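Local coordinates for protein transcription initiation factor TFIID subunit 5 (Encephalitozoon cuniculi, PDB 2J4B) that is a component of the TFIID and SAGA complexes, probably helping to regulate RNA polymerase II transcription, and is represented by its N-terminal domain, at residues M8-K16 against F57-H65; L33-D44 against Y121-L130. One frame throughout, in Å; residues are numbered along the deposited sequence.

Both contacts lie in the largely helical NTD2 domain of TAF5, and their centres are about 11 Å apart. Contact 1 is partly buried: it sets helix 8-21 beside the end of helix 51-61, with aromatic rings inside and the Lys16-Asp64 salt bridge and Glu9 nearer the rim. Contact 2 is the deeper one, its centre about 4 Å from that of the chain, where helices 34-47 and 120-129 meet through aliphatic side chains, a histidine pair and a single tyrosine-aspartate hydrogen bond. Helix 34-47 joins the two: its Phe38 packs on Phe57 and His65 of contact 1, while Met8 of helix 8-21 reaches Asp44 and Tyr121 of contact 2.

Contact 1 (M8-K16 against F57-H65)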
loop_
_atom_site.group_PDB
_atom_site.type_symbol
_atom_site.label_atom_id
_atom_site.label_comp_id
_atom_site.label_asym_id
_atom_site.label_seq_id
_atom_site.Cartn_x
_atom_site.Cartn_y
_atom_site.Cartn_z
ATOM N N MET A 8 3.780 0.134 -10.846
ATOM C CA MET A 8 3.478 0.192 -9.427
ATOM C C MET A 8 3.750 1.541 -8.775
ATOM O O MET A 8 2.884 2.079 -8.082
ATOM C CB MET A 8 4.262 -0.889 -8.690
ATOM C CG MET A 8 3.810 -2.305 -9.032
ATOM S SD MET A 8 4.570 -3.547 -7.966
ATOM C CE MET A 8 6.128 -3.863 -8.791
ATOM N N GLU A 9 4.952 2.073 -8.981
ATOM C CA GLU A 9 5.364 3.323 -8.347
ATOM C C GLU A 9 4.564 4.537 -8.840
ATOM O O GLU A 9 4.153 5.381 -8.050
ATOM C CB GLU A 9 6.868 3.567 -8.550
ATOM C CG GLU A 9 7.378 4.777 -7.767
ATOM C CD GLU A 9 8.862 5.045 -7.936
ATOM O OE1 GLU A 9 9.667 4.084 -7.882
ATOM O OE2 GLU A 9 9.223 6.234 -8.124
ATOM N N THR A 10 4.357 4.630 -10.146
ATOM C CA THR A 10 3.557 5.702 -10.719
ATOM C C THR A 10 2.150 5.711 -10.117
ATOM O O THR A 10 1.611 6.778 -9.812
ATOM C CB THR A 10 3.449 5.550 -12.253
ATOM O OG1 THR A 10 4.760 5.528 -12.825
ATOM C CG2 THR A 10 2.669 6.700 -12.862
ATOM N N SER A 11 1.574 4.518 -9.936
ATOM C CA SER A 11 0.202 4.374 -9.464
ATOM C C SER A 11 0.087 4.755 -7.994
ATOM O O SER A 11 -0.917 5.330 -7.567
ATOM C CB SER A 11 -0.294 2.936 -9.669
ATOM O OG SER A 11 -0.255 2.564 -11.040
ATOM N N TYR A 12 1.118 4.424 -7.228
ATOM C CA TYR A 12 1.187 4.803 -5.832
ATOM C C TYR A 12 1.174 6.323 -5.679
ATOM O O TYR A 12 0.350 6.871 -4.951
ATOM C CB TYR A 12 2.452 4.222 -5.205
ATOM C CG TYR A 12 2.649 4.606 -3.759
ATOM C CD1 TYR A 12 2.122 3.827 -2.741
ATOM C CD2 TYR A 12 3.369 5.737 -3.415
ATOM C CE1 TYR A 12 2.293 4.166 -1.425
ATOM C CE2 TYR A 12 3.548 6.087 -2.098
ATOM C CZ TYR A 12 3.012 5.299 -1.105
ATOM O OH TYR A 12 3.190 5.643 0.215
ATOM N N VAL A 13 2.091 6.994 -6.368
ATOM C CA VAL A 13 2.146 8.458 -6.392
ATOM C C VAL A 13 0.830 9.118 -6.811
ATOM O O VAL A 13 0.357 10.042 -6.162
ATOM C CB VAL A 13 3.245 8.954 -7.367
ATOM C CG1 VAL A 13 3.215 10.474 -7.470
ATOM C CG2 VAL A 13 4.637 8.455 -6.927
ATOM N N SER A 14 0.258 8.654 -7.913
ATOM C CA SER A 14 -0.969 9.235 -8.460
ATOM C C SER A 14 -2.156 9.076 -7.487
ATOM O O SER A 14 -2.999 9.975 -7.359
ATOM C CB SER A 14 -1.273 8.598 -9.819
ATOM O OG SER A 14 -2.665 8.450 -10.026
ATOM N N LEU A 15 -2.204 7.940 -6.797
ATOM C CA LEU A 15 -3.127 7.749 -5.684
ATOM C C LEU A 15 -2.792 8.679 -4.522
ATOM O O LEU A 15 -3.651 9.379 -4.011
ATOM C CB LEU A 15 -3.090 6.306 -5.203
ATOM C CG LEU A 15 -3.921 6.001 -3.954
ATOM C CD1 LEU A 15 -5.397 6.351 -4.142
ATOM C CD2 LEU A 15 -3.722 4.542 -3.574
ATOM N N LYS A 16 -1.536 8.683 -4.106
ATOM C CA LYS A 16 -1.086 9.581 -3.045
ATOM C C LYS A 16 -1.488 11.036 -3.310
ATOM O O LYS A 16 -1.974 11.715 -2.414
ATOM C CB LYS A 16 0.427 9.484 -2.886
ATOM C CG LYS A 16 0.994 10.322 -1.756
ATOM C CD LYS A 16 2.508 10.174 -1.674
ATOM C CE LYS A 16 3.126 11.317 -0.913
ATOM N NZ LYS A 16 4.604 11.320 -1.034
ATOM N N PHE A 57 12.528 3.162 -3.860
ATOM C CA PHE A 57 11.109 3.426 -3.641
ATOM C C PHE A 57 10.800 3.503 -2.145
ATOM O O PHE A 57 10.128 4.406 -1.671
ATOM C CB PHE A 57 10.255 2.326 -4.292
ATOM C CG PHE A 57 8.802 2.372 -3.892
ATOM C CD1 PHE A 57 7.922 3.223 -4.529
ATOM C CD2 PHE A 57 8.327 1.574 -2.867
ATOM C CE1 PHE A 57 6.580 3.276 -4.158
ATOM C CE2 PHE A 57 7.001 1.621 -2.482
ATOM C CZ PHE A 57 6.120 2.474 -3.132
ATOM N N PHE A 58 11.301 2.514 -1.421
ATOM C CA PHE A 58 11.163 2.440 0.017
ATOM C C PHE A 58 11.682 3.724 0.675
ATOM O O PHE A 58 10.963 4.407 1.403
ATOM C CB PHE A 58 11.948 1.226 0.518
ATOM C CG PHE A 58 11.702 0.896 1.953
ATOM C CD1 PHE A 58 10.650 0.077 2.320
ATOM C CD2 PHE A 58 12.522 1.393 2.938
ATOM C CE1 PHE A 58 10.428 -0.235 3.649
ATOM C CE2 PHE A 58 12.301 1.091 4.258
ATOM C CZ PHE A 58 11.253 0.281 4.615
ATOM N N GLU A 59 12.933 4.058 0.406
ATOM C CA GLU A 59 13.558 5.229 1.004
ATOM C C GLU A 59 12.817 6.522 0.682
ATOM O O GLU A 59 12.766 7.427 1.510
ATOM C CB GLU A 59 15.016 5.348 0.538
ATOM C CG GLU A 59 15.930 4.244 1.038
ATOM C CD GLU A 59 15.938 4.116 2.550
ATOM O OE1 GLU A 59 16.006 5.151 3.245
ATOM O OE2 GLU A 59 15.879 2.967 3.044
ATOM N N LYS A 60 12.255 6.611 -0.518
ATOM C CA LYS A 60 11.627 7.839 -0.972
ATOM C C LYS A 60 10.337 8.117 -0.218
ATOM O O LYS A 60 10.140 9.218 0.281
ATOM C CB LYS A 60 11.356 7.777 -2.474
ATOM C CG LYS A 60 10.692 9.031 -3.034
ATOM C CD LYS A 60 10.532 8.979 -4.548
ATOM C CE LYS A 60 11.838 9.240 -5.264
ATOM N NZ LYS A 60 12.704 8.023 -5.319
ATOM N N TYR A 61 9.475 7.107 -0.105
ATOM C CA TYR A 61 8.156 7.293 0.488
ATOM C C TYR A 61 7.996 6.723 1.902
ATOM O O TYR A 61 6.884 6.700 2.417
ATOM C CB TYR A 61 7.083 6.687 -0.423
ATOM C CG TYR A 61 7.157 7.165 -1.851
ATOM C CD1 TYR A 61 6.731 8.439 -2.204
ATOM C CD2 TYR A 61 7.651 6.338 -2.849
ATOM C CE1 TYR A 61 6.810 8.880 -3.511
ATOM C CE2 TYR A 61 7.737 6.768 -4.158
ATOM C CZ TYR A 61 7.314 8.035 -4.486
ATOM O OH TYR A 61 7.420 8.444 -5.798
ATOM N N ARG A 62 9.079 6.286 2.539
ATOM C CA ARG A 62 8.986 5.739 3.902
ATOM C C ARG A 62 8.580 6.762 4.969
ATOM O O ARG A 62 8.089 6.376 6.029
ATOM C CB ARG A 62 10.299 5.081 4.331
ATOM C CG ARG A 62 11.443 6.043 4.581
ATOM C CD ARG A 62 12.729 5.290 4.848
ATOM N NE ARG A 62 12.766 4.685 6.181
ATOM C CZ ARG A 62 13.741 3.897 6.614
ATOM N NH1 ARG A 62 14.749 3.621 5.815
ATOM N NH2 ARG A 62 13.710 3.388 7.837
ATOM N N GLY A 63 8.791 8.049 4.691
ATOM C CA GLY A 63 8.442 9.117 5.629
ATOM C C GLY A 63 7.033 9.644 5.412
ATOM O O GLY A 63 6.618 10.626 6.037
ATOM N N ASP A 64 6.291 8.994 4.517
ATOM C CA ASP A 64 4.908 9.378 4.259
ATOM C C ASP A 64 3.968 8.677 5.237
ATOM O O ASP A 64 2.769 8.952 5.276
ATOM C CB ASP A 64 4.521 9.026 2.832
ATOM C CG ASP A 64 5.307 9.814 1.803
ATOM O OD1 ASP A 64 6.224 10.570 2.183
ATOM O OD2 ASP A 64 5.013 9.670 0.600
ATOM N N HIS A 65 4.532 7.761 6.016
ATOM C CA HIS A 65 3.795 7.042 7.038
ATOM C C HIS A 65 4.788 6.292 7.921
ATOM O O HIS A 65 5.448 5.357 7.463
ATOM C CB HIS A 65 2.786 6.063 6.412
ATOM C CG HIS A 65 3.243 5.455 5.122
ATOM N ND1 HIS A 65 4.468 4.842 4.982
ATOM C CD2 HIS A 65 2.640 5.373 3.912
ATOM C CE1 HIS A 65 4.605 4.416 3.739
ATOM N NE2 HIS A 65 3.508 4.723 3.070
#
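Tyr12 reaches across to Phe57, Tyr61 and His65, and each part of its side chain has its own neighbour. With CG anti to the backbone N (chi1 178°), the bond from CB carries the ring off helix 8-16 toward segment 57-65. Tyr12 CG lies 4.1 Å from Phe57 CZ, which sits over the centre of the tyrosine face; the phenylalanine edge meets that face in a T-shaped pair, planes at 79°. Further out, Tyr12 CE2 is 3.8 Å from Tyr61 CG and lies over a face of that ring, toward its rim, the two rings meeting obliquely. At the tip, Tyr12 OH hydrogen-bonds His65 NE2 at 3.0 Å, a bent bond of 137°. The three rings Tyr12, Phe57 and Tyr61 form an aromatic cluster packed between the nearly parallel helices 8-16 and 57-61 of the NTD2 domain, whose axes come within 12.3 Å. Tyr61 is a knob in a hole made by Glu9, Tyr12, Val13 and Lys16, with Lys60 CG over the ring face opposite Tyr12. Glu9 lays its aliphatic part along the Phe57 edge, Glu9 CG 3.6 Å from Phe57 CD1. Beside Tyr61, the extended Lys16 forms a salt bridge through NZ with Asp64 OD2, modelled so short that its exact length is doubtful.

Contact 2 (L33-D44 against Y121-L130); sequences LLYPLFIHIYFD and YILKILNQHL
His40 and His129 form an offset (parallel-displaced) stack, ring centroids 4.2 Å apart and planes 21° from parallel, where helix 34-44 crosses helix 121-129. The crossing is steep, 105° with axes 10.9 Å apart, and this helix-helix packing lies deep inside the mostly helical NTD2 domain. Leu37 sits at the middle of it. Its CG stands anti to the backbone N (chi1 177°), which spreads the two methyls over the opposing helix: Leu37 CD2 is 3.9 Å from Ile122 CD1, and Leu37 CD1 is 4.0 Å from Tyr121 CE2 at the tyrosine ring edge. Ile41 CG1 approaches the same CE2 obliquely. Near the start of helix 34-44, Leu33 CD1 meets Leu126 CD2 at 3.7 Å, and Pro36 CB rests on Leu130 CD2 at 3.8 Å, just where the second helix gives way to strand 130-135. Within its own helix, Gln128 CB covers the His129 face turned from His40. Around these groups lies a second layer: Phe93 of helix 88-95 meets the His40 ring, Leu15 of helix 8-21 backs Leu37, and Met8 touches both Tyr121 and Asp44. Lys124 NZ, 5.6 Å from Asp44 OD2, may help favour a charged carboxylate. Asp44 OD2, at the tyrosine ring edge and in its plane, accepts the Tyr121 hydroxyl hydrogen through its anti lone pair, 2.5 Å from Tyr121 OH.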
loop_
_atom_site.group_PDB
_atom_site.type_symbol
_atom_site.label_atom_id
_atom_site.label_comp_id
_atom_site.label_asym_id
_atom_site.label_seq_id
_atom_site.Cartn_x
_atom_site.Cartn_y
_atom_site.Cartn_z
ATOM N N LEU A 33 -4.545 3.571 3.673
ATOM C CA LEU A 33 -4.401 2.756 2.483
ATOM C C LEU A 33 -2.979 2.773 1.921
ATOM O O LEU A 33 -2.549 1.803 1.310
ATOM C CB LEU A 33 -5.389 3.227 1.410
ATOM C CG LEU A 33 -5.351 2.495 0.063
ATOM C CD1 LEU A 33 -5.503 0.962 0.177
ATOM C CD2 LEU A 33 -6.414 3.048 -0.890
ATOM N N LEU A 34 -2.246 3.868 2.088
ATOM C CA LEU A 34 -0.921 3.948 1.473
ATOM C C LEU A 34 0.135 3.041 2.121
ATOM O O LEU A 34 1.098 2.667 1.457
ATOM C CB LEU A 34 -0.415 5.378 1.429
ATOM C CG LEU A 34 -1.262 6.399 0.654
ATOM C CD1 LEU A 34 -0.625 7.816 0.809
ATOM C CD2 LEU A 34 -1.499 6.008 -0.834
ATOM N N TYR A 35 -0.031 2.680 3.393
ATOM C CA TYR A 35 1.001 1.900 4.087
ATOM C C TYR A 35 1.112 0.461 3.593
ATOM O O TYR A 35 2.208 0.032 3.204
ATOM C CB TYR A 35 0.805 1.883 5.609
ATOM C CG TYR A 35 1.801 0.960 6.310
ATOM C CD1 TYR A 35 3.165 1.202 6.241
ATOM C CD2 TYR A 35 1.379 -0.148 7.009
ATOM C CE1 TYR A 35 4.059 0.390 6.867
ATOM C CE2 TYR A 35 2.272 -0.975 7.649
ATOM C CZ TYR A 35 3.616 -0.703 7.583
ATOM O OH TYR A 35 4.533 -1.537 8.213
ATOM N N PRO A 36 -0.002 -0.300 3.645
ATOM C CA PRO A 36 0.008 -1.655 3.079
ATOM C C PRO A 36 0.298 -1.672 1.582
ATOM O O PRO A 36 1.011 -2.538 1.119
ATOM C CB PRO A 36 -1.402 -2.180 3.378
ATOM C CG PRO A 36 -2.219 -0.972 3.651
ATOM C CD PRO A 36 -1.306 0.028 4.240
ATOM N N LEU A 37 -0.225 -0.715 0.834
ATOM C CA LEU A 37 0.096 -0.631 -0.581
ATOM C C LEU A 37 1.605 -0.436 -0.801
ATOM O O LEU A 37 2.207 -1.073 -1.670
ATOM C CB LEU A 37 -0.657 0.531 -1.211
ATOM C CG LEU A 37 -0.371 0.788 -2.694
ATOM C CD1 LEU A 37 -0.370 -0.511 -3.551
ATOM C CD2 LEU A 37 -1.399 1.827 -3.220
ATOM N N PHE A 38 2.188 0.462 -0.008
ATOM C CA PHE A 38 3.618 0.759 -0.018
ATOM C C PHE A 38 4.508 -0.467 0.204
ATOM O O PHE A 38 5.417 -0.736 -0.567
ATOM C CB PHE A 38 3.906 1.794 1.067
ATOM C CG PHE A 38 5.357 2.007 1.356
ATOM C CD1 PHE A 38 6.138 2.786 0.522
ATOM C CD2 PHE A 38 5.930 1.481 2.505
ATOM C CE1 PHE A 38 7.483 3.022 0.821
ATOM C CE2 PHE A 38 7.270 1.719 2.823
ATOM C CZ PHE A 38 8.041 2.486 1.978
ATOM N N ILE A 39 4.241 -1.196 1.273
ATOM C CA ILE A 39 5.000 -2.404 1.575
ATOM C C ILE A 39 4.821 -3.370 0.427
ATOM O O ILE A 39 5.779 -3.971 -0.051
ATOM C CB ILE A 39 4.516 -3.058 2.894
ATOM C CG1 ILE A 39 4.870 -2.158 4.088
ATOM C CG2 ILE A 39 5.130 -4.448 3.076
ATOM C CD1 ILE A 39 6.349 -1.822 4.197
ATOM N N HIS A 40 3.584 -3.498 -0.038
ATOM C CA HIS A 40 3.285 -4.464 -1.081
ATOM C C HIS A 40 4.040 -4.173 -2.372
ATOM O O HIS A 40 4.455 -5.098 -3.063
ATOM C CB HIS A 40 1.778 -4.564 -1.333
ATOM C CG HIS A 40 1.102 -5.582 -0.479
ATOM N ND1 HIS A 40 1.428 -6.919 -0.522
ATOM C CD2 HIS A 40 0.125 -5.461 0.449
ATOM C CE1 HIS A 40 0.674 -7.581 0.336
ATOM N NE2 HIS A 40 -0.125 -6.717 0.941
ATOM N N ILE A 41 4.180 -2.903 -2.718
ATOM C CA ILE A 41 5.012 -2.517 -3.871
ATOM C C ILE A 41 6.496 -2.864 -3.661
ATOM O O ILE A 41 7.159 -3.406 -4.550
ATOM C CB ILE A 41 4.849 -1.008 -4.183
ATOM C CG1 ILE A 41 3.411 -0.748 -4.683
ATOM C CG2 ILE A 41 5.883 -0.549 -5.195
ATOM C CD1 ILE A 41 3.035 0.719 -4.731
ATOM N N TYR A 42 6.999 -2.565 -2.471
ATOM C CA TYR A 42 8.346 -2.926 -2.072
ATOM C C TYR A 42 8.605 -4.429 -2.184
ATOM O O TYR A 42 9.600 -4.854 -2.757
ATOM C CB TYR A 42 8.546 -2.488 -0.638
ATOM C CG TYR A 42 9.932 -2.681 -0.068
ATOM C CD1 TYR A 42 11.022 -1.964 -0.572
ATOM C CD2 TYR A 42 10.146 -3.535 1.011
ATOM C CE1 TYR A 42 12.289 -2.112 -0.037
ATOM C CE2 TYR A 42 11.425 -3.688 1.555
ATOM C CZ TYR A 42 12.486 -2.967 1.020
ATOM O OH TYR A 42 13.749 -3.104 1.542
ATOM N N PHE A 43 7.717 -5.235 -1.613
ATOM C CA PHE A 43 7.852 -6.683 -1.699
ATOM C C PHE A 43 7.737 -7.184 -3.144
ATOM O O PHE A 43 8.378 -8.180 -3.518
ATOM C CB PHE A 43 6.799 -7.354 -0.825
ATOM C CG PHE A 43 7.130 -7.359 0.648
ATOM C CD1 PHE A 43 8.220 -6.669 1.145
ATOM C CD2 PHE A 43 6.319 -8.043 1.541
ATOM C CE1 PHE A 43 8.504 -6.679 2.484
ATOM C CE2 PHE A 43 6.602 -8.054 2.899
ATOM C CZ PHE A 43 7.682 -7.363 3.366
ATOM N N ASP A 44 6.932 -6.501 -3.960
ATOM C CA ASP A 44 6.741 -6.914 -5.351
ATOM C C ASP A 44 7.958 -6.598 -6.248
ATOM O O ASP A 44 8.295 -7.380 -7.145
ATOM C CB ASP A 44 5.466 -6.313 -5.912
ATOM C CG ASP A 44 4.259 -7.185 -5.657
ATOM O OD1 ASP A 44 4.449 -8.417 -5.584
ATOM O OD2 ASP A 44 3.113 -6.667 -5.528
ATOM N N TYR A 121 -3.393 -2.458 -10.902
ATOM C CA TYR A 121 -2.529 -3.096 -9.917
ATOM C C TYR A 121 -3.015 -2.821 -8.493
ATOM O O TYR A 121 -2.946 -3.701 -7.635
ATOM C CB TYR A 121 -1.087 -2.631 -10.082
ATOM C CG TYR A 121 -0.210 -3.068 -8.942
ATOM C CD1 TYR A 121 0.412 -4.305 -8.967
ATOM C CD2 TYR A 121 -0.038 -2.261 -7.819
ATOM C CE1 TYR A 121 1.203 -4.722 -7.929
ATOM C CE2 TYR A 121 0.743 -2.677 -6.762
ATOM C CZ TYR A 121 1.360 -3.912 -6.825
ATOM O OH TYR A 121 2.143 -4.346 -5.792
ATOM N N ILE A 122 -3.493 -1.602 -8.232
ATOM C CA ILE A 122 -3.929 -1.231 -6.882
ATOM C C ILE A 122 -5.212 -1.964 -6.517
ATOM O O ILE A 122 -5.388 -2.354 -5.371
ATOM C CB ILE A 122 -4.152 0.286 -6.718
ATOM C CG1 ILE A 122 -2.844 1.060 -6.915
ATOM C CG2 ILE A 122 -4.735 0.595 -5.330
ATOM C CD1 ILE A 122 -2.967 2.574 -6.670
ATOM N N LEU A 123 -6.099 -2.150 -7.500
ATOM C CA LEU A 123 -7.356 -2.901 -7.314
ATOM C C LEU A 123 -7.079 -4.367 -7.037
ATOM O O LEU A 123 -7.809 -5.009 -6.311
ATOM C CB LEU A 123 -8.248 -2.820 -8.568
ATOM C CG LEU A 123 -8.821 -1.466 -8.976
ATOM C CD1 LEU A 123 -9.291 -1.470 -10.435
ATOM C CD2 LEU A 123 -9.940 -1.068 -8.068
ATOM N N LYS A 124 -6.028 -4.901 -7.651
ATOM C CA LYS A 124 -5.639 -6.277 -7.406
ATOM C C LYS A 124 -5.241 -6.392 -5.964
ATOM O O LYS A 124 -5.717 -7.271 -5.251
ATOM C CB LYS A 124 -4.487 -6.687 -8.308
ATOM C CG LYS A 124 -4.094 -8.160 -8.218
ATOM C CD LYS A 124 -2.877 -8.448 -9.103
ATOM C CE LYS A 124 -1.613 -7.648 -8.676
ATOM N NZ LYS A 124 -0.485 -7.880 -9.654
ATOM N N ILE A 125 -4.406 -5.466 -5.516
ATOM C CA ILE A 125 -3.959 -5.468 -4.133
ATOM C C ILE A 125 -5.145 -5.409 -3.162
ATOM O O ILE A 125 -5.181 -6.156 -2.193
ATOM C CB ILE A 125 -2.990 -4.303 -3.840
ATOM C CG1 ILE A 125 -1.686 -4.478 -4.628
ATOM C CG2 ILE A 125 -2.739 -4.166 -2.298
ATOM C CD1 ILE A 125 -0.989 -5.753 -4.353
ATOM N N LEU A 126 -6.110 -4.534 -3.432
ATOM C CA LEU A 126 -7.290 -4.408 -2.572
ATOM C C LEU A 126 -7.988 -5.737 -2.447
ATOM O O LEU A 126 -8.256 -6.183 -1.343
ATOM C CB LEU A 126 -8.291 -3.394 -3.117
ATOM C CG LEU A 126 -7.886 -1.929 -3.149
ATOM C CD1 LEU A 126 -9.118 -1.013 -2.969
ATOM C CD2 LEU A 126 -6.862 -1.665 -2.110
ATOM N N ASN A 127 -8.300 -6.345 -3.594
ATOM C CA ASN A 127 -9.067 -7.605 -3.634
ATOM C C ASN A 127 -8.336 -8.768 -2.964
ATOM O O ASN A 127 -8.923 -9.481 -2.172
ATOM C CB ASN A 127 -9.431 -7.986 -5.078
ATOM C CG ASN A 127 -10.456 -7.048 -5.696
ATOM O OD1 ASN A 127 -11.506 -6.798 -5.134
ATOM N ND2 ASN A 127 -10.146 -6.517 -6.850
ATOM N N GLN A 128 -7.056 -8.934 -3.287
ATOM C CA GLN A 128 -6.231 -10.044 -2.799
ATOM C C GLN A 128 -5.629 -9.857 -1.398
ATOM O O GLN A 128 -5.469 -10.816 -0.665
ATOM C CB GLN A 128 -5.079 -10.290 -3.776
ATOM C CG GLN A 128 -5.539 -10.786 -5.129
ATOM C CD GLN A 128 -4.408 -11.264 -6.036
ATOM O OE1 GLN A 128 -4.665 -11.824 -7.114
ATOM N NE2 GLN A 128 -3.167 -11.059 -5.611
ATOM N N HIS A 129 -5.277 -8.630 -1.039
ATOM C CA HIS A 129 -4.453 -8.412 0.134
ATOM C C HIS A 129 -5.092 -7.562 1.221
ATOM O O HIS A 129 -4.638 -7.611 2.368
ATOM C CB HIS A 129 -3.110 -7.812 -0.280
ATOM C CG HIS A 129 -2.271 -8.747 -1.100
ATOM N ND1 HIS A 129 -1.964 -10.026 -0.689
ATOM C CD2 HIS A 129 -1.689 -8.593 -2.312
ATOM C CE1 HIS A 129 -1.229 -10.618 -1.608
ATOM N NE2 HIS A 129 -1.042 -9.770 -2.603
ATOM N N LEU A 130 -6.144 -6.815 0.887
ATOM C CA LEU A 130 -6.729 -5.900 1.844
ATOM C C LEU A 130 -8.112 -6.327 2.264
ATOM O O LEU A 130 -8.887 -6.825 1.475
ATOM C CB LEU A 130 -6.794 -4.478 1.295
ATOM C CG LEU A 130 -5.462 -3.823 0.982
ATOM C CD1 LEU A 130 -5.657 -2.359 0.660
ATOM C CD2 LEU A 130 -4.543 -4.019 2.155
#